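Local atomic coordinates of toxin coregulated pilin (Vibrio cholerae, PDB entry 3HRV), a protein that forms the major subunit of the toxin-coregulated pilus, a type IV pilus essential for bacterial aggregation and colonization of the host small intestine. Residues A[61-66]-A[83-88]; A[103-108]-A[187-192]. All coordinates share one frame; numbering follows the deposited sequence.

Contact 1: residues A[61-66]-A[83-88]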
# COMPACT_ATOMS: atom_id res chain seq x y z
N GLN A 61 6.52 0.43 13.58
CA GLN A 61 6.05 0.56 14.95
C GLN A 61 4.54 0.78 15.00
O GLN A 61 3.86 0.28 15.89
CB GLN A 61 6.76 1.73 15.64
CG GLN A 61 8.12 1.37 16.22
CD GLN A 61 9.11 2.50 16.09
OE1 GLN A 61 8.73 3.66 15.94
NE2 GLN A 61 10.39 2.17 16.16
N LEU A 62 4.02 1.54 14.04
CA LEU A 62 2.58 1.79 14.01
C LEU A 62 1.84 0.48 13.77
O LEU A 62 0.84 0.19 14.42
CB LEU A 62 2.25 2.81 12.91
CG LEU A 62 0.77 3.13 12.67
CD1 LEU A 62 0.08 3.51 13.97
CD2 LEU A 62 0.68 4.28 11.66
N ALA A 63 2.35 -0.32 12.83
CA ALA A 63 1.75 -1.61 12.54
C ALA A 63 1.76 -2.48 13.80
O ALA A 63 0.74 -3.07 14.16
CB ALA A 63 2.51 -2.30 11.41
N ASN A 64 2.90 -2.55 14.46
CA ASN A 64 2.99 -3.35 15.68
C ASN A 64 2.11 -2.77 16.78
O ASN A 64 1.64 -3.51 17.66
CB ASN A 64 4.44 -3.45 16.16
CG ASN A 64 5.29 -4.33 15.25
OD1 ASN A 64 4.82 -5.35 14.76
ND2 ASN A 64 6.54 -3.93 15.05
N GLY A 65 1.87 -1.46 16.74
CA GLY A 65 1.03 -0.83 17.73
C GLY A 65 -0.41 -1.27 17.59
O GLY A 65 -1.12 -1.44 18.59
N LEU A 66 -0.87 -1.44 16.36
CA LEU A 66 -2.24 -1.89 16.12
C LEU A 66 -2.41 -3.26 16.74
O LEU A 66 -3.47 -3.60 17.26
CB LEU A 66 -2.54 -1.97 14.62
CG LEU A 66 -2.58 -0.66 13.83
CD1 LEU A 66 -2.89 -0.96 12.37
CD2 LEU A 66 -3.64 0.26 14.40
N GLY A 83 7.70 -12.06 6.57
CA GLY A 83 7.61 -12.55 7.93
C GLY A 83 7.73 -11.43 8.95
O GLY A 83 7.69 -11.67 10.16
N THR A 84 7.89 -10.21 8.47
CA THR A 84 7.99 -9.06 9.35
C THR A 84 6.75 -8.20 9.17
O THR A 84 5.95 -8.44 8.27
CB THR A 84 9.25 -8.20 9.06
OG1 THR A 84 9.36 -7.98 7.66
CG2 THR A 84 10.50 -8.91 9.57
N ALA A 85 6.59 -7.20 10.02
CA ALA A 85 5.42 -6.33 9.95
C ALA A 85 5.38 -5.47 8.70
O ALA A 85 6.40 -5.02 8.20
CB ALA A 85 5.38 -5.44 11.19
N MET A 86 4.17 -5.28 8.17
CA MET A 86 4.02 -4.41 7.02
C MET A 86 4.17 -3.05 7.66
O MET A 86 4.06 -2.90 8.91
CB MET A 86 2.62 -4.54 6.41
CG MET A 86 2.30 -5.93 5.87
SD MET A 86 0.66 -6.02 5.12
CE MET A 86 -0.38 -6.15 6.58
N GLY A 87 4.58 -2.05 6.90
CA GLY A 87 4.72 -0.73 7.47
C GLY A 87 3.46 0.06 7.19
O GLY A 87 2.75 -0.24 6.23
N ILE A 88 3.15 1.03 8.04
CA ILE A 88 1.99 1.88 7.82
C ILE A 88 2.48 3.31 7.88
O ILE A 88 2.93 3.77 8.94
CB ILE A 88 0.89 1.66 8.88
CG1 ILE A 88 0.46 0.20 8.90
CG2 ILE A 88 -0.31 2.56 8.58
CD1 ILE A 88 -0.54 -0.13 9.99
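Ala63 of helical segment 61-66 comes nearest the other backbone at Ile88, 5.9 Å from CA to CA, where the loop 83-86 runs into an edge strand of the sheet, 87-93. The contact lies where the αβ-loop of the type IV pilin fold, the connection between the N-terminal helix and the antiparallel sheet, enters the first strand; here its helix 56-68 packs against the chain that leads into that strand. No hydrogen bond joins the two segments, and apolar side chains carry the contact. Ile88 is the central piece. Its CG1 branch stands anti to the carbonyl carbon (chi1 -58°) and runs on extended, which carries CD1 over the helix backbone to 3.7 Å from Ala63 CA. The shorter branch of Ile88 serves a different neighbour: its CG2 meets Leu62 CD2 at 3.7 Å, the two side chains crossing at about a right angle. The same Leu62 methyl, CD2, also lies 3.6 Å from the carbonyl oxygen of Ile88, and Pro51 and Thr53 touch this leucine from a loop. One step along the segment, Ala63 turns its methyl to the chain before the strand and presses CB to 3.0 Å from Met86 O, a very close approach without a hydrogen bond. Both Met86 O and Ile88 O are buried here without a hydrogen-bonding partner in the model. At the solvent-facing margin the Asn64 amide reaches across with its oxygen, OD1 lying 3.6 Å from Ala85 CB. Ile88 also touches Val36 and Met40 of helix 24-44, so it sits between that helix and helix 56-68. Its terminal methyl makes the tightest carbon contact, with Ile88 CD1 only 3.4 Å from Leu66 CD1.

Contact 2: residues A[103-108]-A[187-192]; sequences ITVGGL and VAFGNS
Strands 103-106 and 187-191 run antiparallel, their axes 4.6 Å apart at closest approach and their directions at 162°, as neighbours in the interior of the pilin's antiparallel sheet, 185-191 being its central strand. Ile103 with Phe189 and Val105 with Val187 are hydrogen-bonded pairs, and Thr104 with Ala188 is the non-hydrogen-bonded pair between them. Four backbone bonds hold this ladder; that from Phe189 N to Ile103 O is 2.9 Å long and nearly straight, 173° at the hydrogen. Between the bonds, CA-H groups of Thr104 and Ala188 point at Val187 O and Ile103 O, respectively. On the face that carries Ile103, Val105, Val187 and Phe189, the phenyl ring leans toward the opposite strand: with its CG anti to the carbonyl carbon (chi1 -64°), CE1 comes within 4.0 Å of Val105 CG2, which approaches the ring from its edge, close to the ring plane. Val187 CG1, from the same strand, sits over one face of the ring, 3.2 Å above its plane and nearer the rim than the centre. The other Val187 methyl, CG2, meets Leu108 CD1 at 3.8 Å beyond the corner at Gly107, where Gly107 and Leu108 both face Phe185 in a G1 beta bulge. The other face has a smaller contact, Thr104 CG2 to Ala188 CB at 4.1 Å. Helices cover the Phe189 face: Leu33 of helix 24-44 touches Ile103 and Val105, while Leu116 of helix 110-120 touches Val105 and Leu108. Val187 packs on Cys113, which is disulfide-bonded to Cys179. Strands 87-93 and 126-131 flank the pair, the latter bonded through Asn128 to Ala188.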
# COMPACT_ATOMS: atom_id res chain seq x y z
N ILE A 103 -0.32 1.29 3.51
CA ILE A 103 0.23 0.08 4.08
C ILE A 103 1.26 -0.40 3.07
O ILE A 103 0.94 -0.61 1.89
CB ILE A 103 -0.85 -0.99 4.27
CG1 ILE A 103 -2.01 -0.42 5.09
CG2 ILE A 103 -0.26 -2.22 4.97
CD1 ILE A 103 -3.24 -1.28 5.09
N THR A 104 2.49 -0.57 3.52
CA THR A 104 3.55 -1.00 2.63
C THR A 104 3.88 -2.48 2.73
O THR A 104 4.11 -3.01 3.82
CB THR A 104 4.83 -0.17 2.85
OG1 THR A 104 5.25 -0.28 4.21
CG2 THR A 104 4.56 1.30 2.52
N VAL A 105 3.88 -3.14 1.58
CA VAL A 105 4.18 -4.57 1.48
C VAL A 105 5.42 -4.68 0.61
O VAL A 105 5.34 -4.55 -0.61
CB VAL A 105 3.02 -5.33 0.82
CG1 VAL A 105 3.28 -6.83 0.88
CG2 VAL A 105 1.70 -4.99 1.52
N GLY A 106 6.56 -4.91 1.26
CA GLY A 106 7.82 -5.01 0.53
C GLY A 106 8.37 -6.42 0.38
O GLY A 106 7.72 -7.39 0.76
N GLY A 107 9.57 -6.51 -0.18
CA GLY A 107 10.21 -7.80 -0.38
C GLY A 107 9.53 -8.64 -1.44
O GLY A 107 9.69 -9.86 -1.47
N LEU A 108 8.78 -7.99 -2.33
CA LEU A 108 8.05 -8.69 -3.38
C LEU A 108 8.83 -8.94 -4.67
O LEU A 108 9.51 -8.04 -5.17
CB LEU A 108 6.78 -7.91 -3.73
CG LEU A 108 5.82 -7.58 -2.60
CD1 LEU A 108 4.76 -6.61 -3.10
CD2 LEU A 108 5.17 -8.85 -2.08
N VAL A 187 4.94 -2.29 -2.43
CA VAL A 187 3.72 -1.67 -2.90
C VAL A 187 3.04 -0.98 -1.73
O VAL A 187 2.87 -1.56 -0.66
CB VAL A 187 2.74 -2.69 -3.51
CG1 VAL A 187 1.49 -1.98 -4.01
CG2 VAL A 187 3.42 -3.44 -4.65
N ALA A 188 2.68 0.28 -1.94
CA ALA A 188 2.01 1.06 -0.91
C ALA A 188 0.53 1.12 -1.27
O ALA A 188 0.17 1.65 -2.32
CB ALA A 188 2.60 2.46 -0.85
N PHE A 189 -0.31 0.55 -0.42
CA PHE A 189 -1.74 0.55 -0.63
C PHE A 189 -2.30 1.62 0.29
O PHE A 189 -2.24 1.50 1.51
CB PHE A 189 -2.33 -0.83 -0.29
CG PHE A 189 -1.84 -1.93 -1.19
CD1 PHE A 189 -0.73 -2.69 -0.84
CD2 PHE A 189 -2.48 -2.18 -2.40
CE1 PHE A 189 -0.26 -3.70 -1.69
CE2 PHE A 189 -2.02 -3.18 -3.26
CZ PHE A 189 -0.91 -3.94 -2.90
N GLY A 190 -2.84 2.68 -0.30
CA GLY A 190 -3.34 3.76 0.52
C GLY A 190 -4.83 4.00 0.54
O GLY A 190 -5.56 3.66 -0.40
N ASN A 191 -5.28 4.60 1.63
CA ASN A 191 -6.67 4.96 1.81
C ASN A 191 -6.71 6.23 2.65
O ASN A 191 -5.67 6.68 3.15
CB ASN A 191 -7.44 3.83 2.51
CG ASN A 191 -8.90 3.81 2.12
OD1 ASN A 191 -9.43 4.78 1.60
ND2 ASN A 191 -9.56 2.69 2.38
N SER A 192 -7.90 6.80 2.80
CA SER A 192 -8.08 8.02 3.56
C SER A 192 -9.47 8.03 4.17
O SER A 192 -9.58 8.31 5.38
CB SER A 192 -7.90 9.23 2.63
OG SER A 192 -8.08 10.46 3.32
OXT SER A 192 -10.44 7.77 3.43

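Overall arrangement
Both segments of contact 1 precede those of contact 2 in the sequence, and the centres of the two contacts lie about 12 Å apart. Both reach the same antiparallel sheet: contact 1 at one edge strand, 87-93, contact 2 close to the centre of the folded domain, between strands 100-108 and 185-191. Strand 87-93 is next to 100-108, and a probable hydrogen bond, Gly87 O to Thr104 N at 2.7 Å, ties the contacts directly. Met86 packs on Val105 as well. Contact 1 seats the αβ-loop helix on the edge of the sheet and contact 2 builds the C-terminal strand into its interior; helix 24-44 packs on both, within the globular domain of the major pilus subunit.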